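Adhesion and penetration protein autotransporter (Haemophilus influenzae, PDB 3SYJ) promotes bacterial adherence to and invasion of host cells by binding a host cell structure directly, and is probably also a serine protease. Local coordinates at residues M43-N57 / K147-Q159. Residues are numbered along the deposited sequence; the frame is centred on the assembly and turned at random.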
loop_
_atom_site.group_PDB
_atom_site.type_symbol
_atom_site.label_atom_id
_atom_site.label_comp_id
_atom_site.label_asym_id
_atom_site.label_seq_id
_atom_site.Cartn_x
_atom_site.Cartn_y
_atom_site.Cartn_z
ATOM N N MET A 43 42.666 27.074 19.095
ATOM C CA MET A 43 41.995 27.729 17.964
ATOM C C MET A 43 40.545 28.110 18.272
ATOM O O MET A 43 39.625 27.750 17.531
ATOM C CB MET A 43 42.051 26.850 16.708
ATOM C CG MET A 43 43.456 26.637 16.172
ATOM S SD MET A 43 44.254 28.190 15.702
ATOM C CE MET A 43 45.900 27.940 16.373
ATOM N N THR A 44 40.350 28.841 19.367
ATOM C CA THR A 44 39.018 29.288 19.758
ATOM C C THR A 44 38.724 30.630 19.107
ATOM O O THR A 44 37.571 31.029 18.990
ATOM C CB THR A 44 38.863 29.426 21.293
ATOM O OG1 THR A 44 39.738 30.449 21.784
ATOM C CG2 THR A 44 39.190 28.115 21.989
ATOM N N LYS A 45 39.778 31.320 18.681
ATOM C CA LYS A 45 39.634 32.653 18.111
ATOM C C LYS A 45 40.159 32.791 16.670
ATOM O O LYS A 45 40.216 33.894 16.130
ATOM C CB LYS A 45 40.272 33.686 19.034
ATOM C CG LYS A 45 39.575 33.747 20.369
ATOM C CD LYS A 45 40.375 34.507 21.415
ATOM C CE LYS A 45 39.529 34.718 22.672
ATOM N NZ LYS A 45 40.270 35.374 23.787
ATOM N N ALA A 46 40.517 31.670 16.047
ATOM C CA ALA A 46 40.891 31.671 14.640
ATOM C C ALA A 46 40.704 30.279 14.086
ATOM O O ALA A 46 40.835 29.302 14.819
ATOM C CB ALA A 46 42.332 32.120 14.465
ATOM N N PRO A 47 40.372 30.179 12.790
ATOM C CA PRO A 47 40.346 28.870 12.135
ATOM C C PRO A 47 41.780 28.368 12.026
ATOM O O PRO A 47 42.677 29.179 11.776
ATOM C CB PRO A 47 39.791 29.188 10.741
ATOM C CG PRO A 47 39.164 30.551 10.866
ATOM C CD PRO A 47 39.988 31.264 11.872
ATOM N N MET A 48 42.001 27.073 12.240
ATOM C CA MET A 48 43.350 26.499 12.185
ATOM C C MET A 48 44.107 26.908 10.920
ATOM O O MET A 48 43.600 26.766 9.808
ATOM C CB MET A 48 43.294 24.971 12.259
ATOM C CG MET A 48 44.651 24.300 12.156
ATOM S SD MET A 48 45.734 24.585 13.586
ATOM C CE MET A 48 47.131 23.553 13.146
ATOM N N ILE A 49 45.331 27.393 11.106
ATOM C CA ILE A 49 46.193 27.838 10.018
ATOM C C ILE A 49 46.408 26.741 8.956
ATOM O O ILE A 49 46.360 25.552 9.255
ATOM C CB ILE A 49 47.559 28.298 10.599
ATOM C CG1 ILE A 49 48.392 29.052 9.567
ATOM C CG2 ILE A 49 48.339 27.116 11.167
ATOM C CD1 ILE A 49 49.675 29.627 10.137
ATOM N N ASP A 50 46.635 27.139 7.712
ATOM C CA ASP A 50 46.959 26.183 6.663
ATOM C C ASP A 50 48.472 26.174 6.558
ATOM O O ASP A 50 49.062 27.121 6.040
ATOM C CB ASP A 50 46.334 26.625 5.339
ATOM C CG ASP A 50 46.515 25.601 4.211
ATOM O OD1 ASP A 50 47.467 24.789 4.243
ATOM O OD2 ASP A 50 45.697 25.626 3.267
ATOM N N PHE A 51 49.102 25.120 7.069
ATOM C CA PHE A 51 50.563 25.052 7.098
ATOM C C PHE A 51 51.165 24.615 5.746
ATOM O O PHE A 51 52.386 24.496 5.612
ATOM C CB PHE A 51 51.050 24.119 8.218
ATOM C CG PHE A 51 51.190 24.787 9.574
ATOM C CD1 PHE A 51 51.846 26.013 9.707
ATOM C CD2 PHE A 51 50.716 24.156 10.718
ATOM C CE1 PHE A 51 52.004 26.608 10.949
ATOM C CE2 PHE A 51 50.874 24.745 11.972
ATOM C CZ PHE A 51 51.509 25.979 12.087
ATOM N N SER A 52 50.325 24.381 4.743
ATOM C CA SER A 52 50.834 23.951 3.439
ATOM C C SER A 52 51.782 24.982 2.790
ATOM O O SER A 52 52.548 24.646 1.892
ATOM C CB SER A 52 49.686 23.574 2.494
ATOM O OG SER A 52 49.010 24.722 2.012
ATOM N N VAL A 53 51.747 26.223 3.272
ATOM C CA VAL A 53 52.636 27.271 2.761
ATOM C C VAL A 53 54.058 27.154 3.315
ATOM O O VAL A 53 54.971 27.868 2.881
ATOM C CB VAL A 53 52.109 28.677 3.099
ATOM C CG1 VAL A 53 50.674 28.825 2.629
ATOM C CG2 VAL A 53 52.217 28.935 4.597
ATOM N N VAL A 54 54.237 26.262 4.283
ATOM C CA VAL A 54 55.553 26.005 4.860
ATOM C C VAL A 54 56.258 24.862 4.137
ATOM O O VAL A 54 55.662 23.807 3.884
ATOM C CB VAL A 54 55.453 25.659 6.360
ATOM C CG1 VAL A 54 56.834 25.310 6.923
ATOM C CG2 VAL A 54 54.816 26.812 7.124
ATOM N N SER A 55 57.526 25.063 3.805
ATOM C CA SER A 55 58.257 24.034 3.089
ATOM C C SER A 55 58.361 22.793 3.963
ATOM O O SER A 55 58.418 22.890 5.182
ATOM C CB SER A 55 59.643 24.527 2.677
ATOM O OG SER A 55 60.443 24.786 3.813
ATOM N N ARG A 56 58.372 21.630 3.329
ATOM C CA ARG A 56 58.532 20.365 4.031
ATOM C C ARG A 56 59.730 20.348 4.986
ATOM O O ARG A 56 59.689 19.688 6.020
ATOM C CB ARG A 56 58.694 19.237 3.017
ATOM C CG ARG A 56 57.406 18.790 2.361
ATOM C CD ARG A 56 56.683 17.842 3.293
ATOM N NE ARG A 56 55.515 18.482 3.860
ATOM C CZ ARG A 56 55.013 18.220 5.061
ATOM N NH1 ARG A 56 55.594 17.338 5.871
ATOM N NH2 ARG A 56 53.929 18.872 5.459
ATOM N N ASN A 57 60.808 21.040 4.636
ATOM C CA ASN A 57 61.996 21.026 5.489
ATOM C C ASN A 57 61.940 22.065 6.601
ATOM O O ASN A 57 62.889 22.214 7.363
ATOM C CB ASN A 57 63.272 21.197 4.664
ATOM C CG ASN A 57 63.353 22.543 3.994
ATOM O OD1 ASN A 57 62.716 23.504 4.427
ATOM N ND2 ASN A 57 64.139 22.626 2.928
ATOM N N LYS A 147 43.330 42.250 18.691
ATOM C CA LYS A 147 43.567 42.327 17.255
ATOM C C LYS A 147 44.285 41.071 16.750
ATOM O O LYS A 147 43.995 40.574 15.659
ATOM C CB LYS A 147 44.380 43.584 16.928
ATOM C CG LYS A 147 44.642 43.836 15.442
ATOM C CD LYS A 147 45.463 45.116 15.264
ATOM C CE LYS A 147 45.883 45.362 13.818
ATOM N NZ LYS A 147 46.889 46.472 13.721
ATOM N N TYR A 148 45.215 40.563 17.558
ATOM C CA TYR A 148 46.019 39.397 17.205
ATOM C C TYR A 148 45.901 38.313 18.274
ATOM O O TYR A 148 46.794 38.166 19.110
ATOM C CB TYR A 148 47.484 39.804 17.087
ATOM C CG TYR A 148 47.758 40.817 15.999
ATOM C CD1 TYR A 148 47.665 40.470 14.658
ATOM C CD2 TYR A 148 48.123 42.115 16.313
ATOM C CE1 TYR A 148 47.925 41.391 13.662
ATOM C CE2 TYR A 148 48.386 43.047 15.326
ATOM C CZ TYR A 148 48.287 42.681 14.005
ATOM O OH TYR A 148 48.549 43.614 13.029
ATOM N N PRO A 149 44.796 37.556 18.255
ATOM C CA PRO A 149 44.470 36.590 19.311
ATOM C C PRO A 149 45.255 35.290 19.234
ATOM O O PRO A 149 45.530 34.692 20.273
ATOM C CB PRO A 149 42.992 36.292 19.070
ATOM C CG PRO A 149 42.764 36.593 17.648
ATOM C CD PRO A 149 43.717 37.683 17.261
ATOM N N GLU A 150 45.593 34.852 18.025
ATOM C CA GLU A 150 46.306 33.595 17.842
ATOM C C GLU A 150 47.684 33.811 17.219
ATOM O O GLU A 150 47.888 34.731 16.421
ATOM C CB GLU A 150 45.470 32.636 16.997
ATOM C CG GLU A 150 44.047 32.443 17.513
ATOM C CD GLU A 150 43.935 31.414 18.623
ATOM O OE1 GLU A 150 44.980 30.903 19.079
ATOM O OE2 GLU A 150 42.795 31.104 19.036
ATOM N N ARG A 151 48.636 32.970 17.607
ATOM C CA ARG A 151 49.991 33.041 17.079
ATOM C C ARG A 151 50.578 31.633 17.094
ATOM O O ARG A 151 50.443 30.924 18.091
ATOM C CB ARG A 151 50.856 33.995 17.915
ATOM C CG ARG A 151 51.654 34.969 17.065
ATOM C CD ARG A 151 52.954 35.425 17.700
ATOM N NE ARG A 151 52.830 36.612 18.536
ATOM C CZ ARG A 151 53.539 37.732 18.380
ATOM N NH1 ARG A 151 54.425 37.846 17.406
ATOM N NH2 ARG A 151 53.363 38.745 19.211
ATOM N N VAL A 152 51.220 31.220 15.999
ATOM C CA VAL A 152 51.792 29.873 15.914
ATOM C C VAL A 152 53.162 29.854 15.222
ATOM O O VAL A 152 53.533 30.810 14.538
ATOM C CB VAL A 152 50.857 28.902 15.167
ATOM C CG1 VAL A 152 49.498 28.838 15.839
ATOM C CG2 VAL A 152 50.705 29.327 13.719
ATOM N N ARG A 153 53.911 28.769 15.414
ATOM C CA ARG A 153 55.188 28.568 14.723
ATOM C C ARG A 153 55.374 27.096 14.366
ATOM O O ARG A 153 54.639 26.224 14.832
ATOM C CB ARG A 153 56.382 29.068 15.555
ATOM C CG ARG A 153 56.733 28.208 16.783
ATOM C CD ARG A 153 58.194 28.405 17.221
ATOM N NE ARG A 153 59.120 27.974 16.171
ATOM C CZ ARG A 153 59.582 26.732 16.027
ATOM N NH1 ARG A 153 59.233 25.780 16.889
ATOM N NH2 ARG A 153 60.409 26.440 15.024
ATOM N N ILE A 154 56.364 26.813 13.536
ATOM C CA ILE A 154 56.538 25.465 13.038
ATOM C C ILE A 154 57.959 25.330 12.535
ATOM O O ILE A 154 58.510 26.275 11.972
ATOM C CB ILE A 154 55.538 25.180 11.897
ATOM C CG1 ILE A 154 55.750 23.767 11.331
ATOM C CG2 ILE A 154 55.663 26.243 10.809
ATOM C CD1 ILE A 154 54.734 23.353 10.281
ATOM N N GLY A 155 58.564 24.166 12.738
ATOM C CA GLY A 155 59.932 23.956 12.288
ATOM C C GLY A 155 60.418 22.524 12.400
ATOM O O GLY A 155 59.718 21.656 12.923
ATOM N N SER A 156 61.627 22.270 11.911
ATOM C CA SER A 156 62.180 20.928 11.973
ATOM C C SER A 156 63.521 20.880 12.701
ATOM O O SER A 156 64.275 19.922 12.564
ATOM C CB SER A 156 62.322 20.352 10.566
ATOM O OG SER A 156 63.330 21.034 9.843
ATOM N N GLY A 157 63.821 21.913 13.476
ATOM C CA GLY A 157 65.054 21.932 14.242
ATOM C C GLY A 157 65.148 20.797 15.252
ATOM O O GLY A 157 64.169 20.099 15.506
ATOM N N ARG A 158 66.332 20.599 15.821
ATOM C CA ARG A 158 66.522 19.575 16.844
ATOM C C ARG A 158 65.306 19.449 17.752
ATOM O O ARG A 158 64.804 20.442 18.284
ATOM C CB ARG A 158 67.750 19.888 17.685
ATOM C CG ARG A 158 69.025 19.862 16.896
ATOM C CD ARG A 158 70.213 20.100 17.797
ATOM N NE ARG A 158 71.449 19.701 17.140
ATOM C CZ ARG A 158 72.661 20.061 17.548
ATOM N NH1 ARG A 158 72.796 20.842 18.614
ATOM N NH2 ARG A 158 73.735 19.645 16.884
ATOM N N GLN A 159 64.836 18.221 17.929
ATOM C CA GLN A 159 63.590 17.991 18.647
ATOM C C GLN A 159 63.824 17.514 20.086
ATOM O O GLN A 159 64.548 16.549 20.320
ATOM C CB GLN A 159 62.697 17.003 17.878
ATOM C CG GLN A 159 62.469 17.341 16.407
ATOM C CD GLN A 159 61.541 18.536 16.175
ATOM O OE1 GLN A 159 61.042 19.161 17.119
ATOM N NE2 GLN A 159 61.305 18.857 14.901
HETATM O O HOH W 1 45.052 28.433 20.270
HETATM O O HOH W 2 42.211 30.105 21.394
#
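Glu150 OE2 takes the backbone N-H of Lys45 on its anti lone pair, the N to OE2 distance being 3.0 Å. A water close to Thr44 OG1 donates to the same oxygen, while another water links Glu150 OE1 to the backbone N of Met43, so both carboxylate oxygens serve the loop backbone at 43-45. Glu150 CG packs on Ala46 CB, 3.5 Å away, and the bend beyond it at chi2 (-83°) turns the carboxylate toward that backbone. Beside it, Lys45 CB rests on Pro149 CB, and the extended lysine chain runs on past the proline.

Further along, Val152 parts its two methyls: CG1 meets Met43 CE at 3.7 Å, whereas CG2 touches both Ile49 CD1 and Phe51 CZ. The Phe51 ring is clasped on both faces, by Ile49 CG2 over its centre and, on the opposite face, by Ile154 CD1, a CH-pi contact 4.0 Å from the centroid and 15° off the normal. The extended chain of Ile154 carries CD1 over the face, while its CG2 touches Phe51 CE1 at the rim and also meets Val54 CG2. At the far end Ser156 OG donates to Asn57 O over 2.8 Å, from above the carbonyl plane.

Phe15 of helix 9-17 and Trp232 pack around this core. On the other side of strand 151-155, Arg153 forms a salt bridge with Asp217, next to Ser218, the likely nucleophile. The loop between strands 38-42 and 61-64 thus packs on strand 151-155 of an antiparallel sheet, consistent with the chymotrypsin-like (clan PA) S6 peptidase domain of the autotransporter passenger.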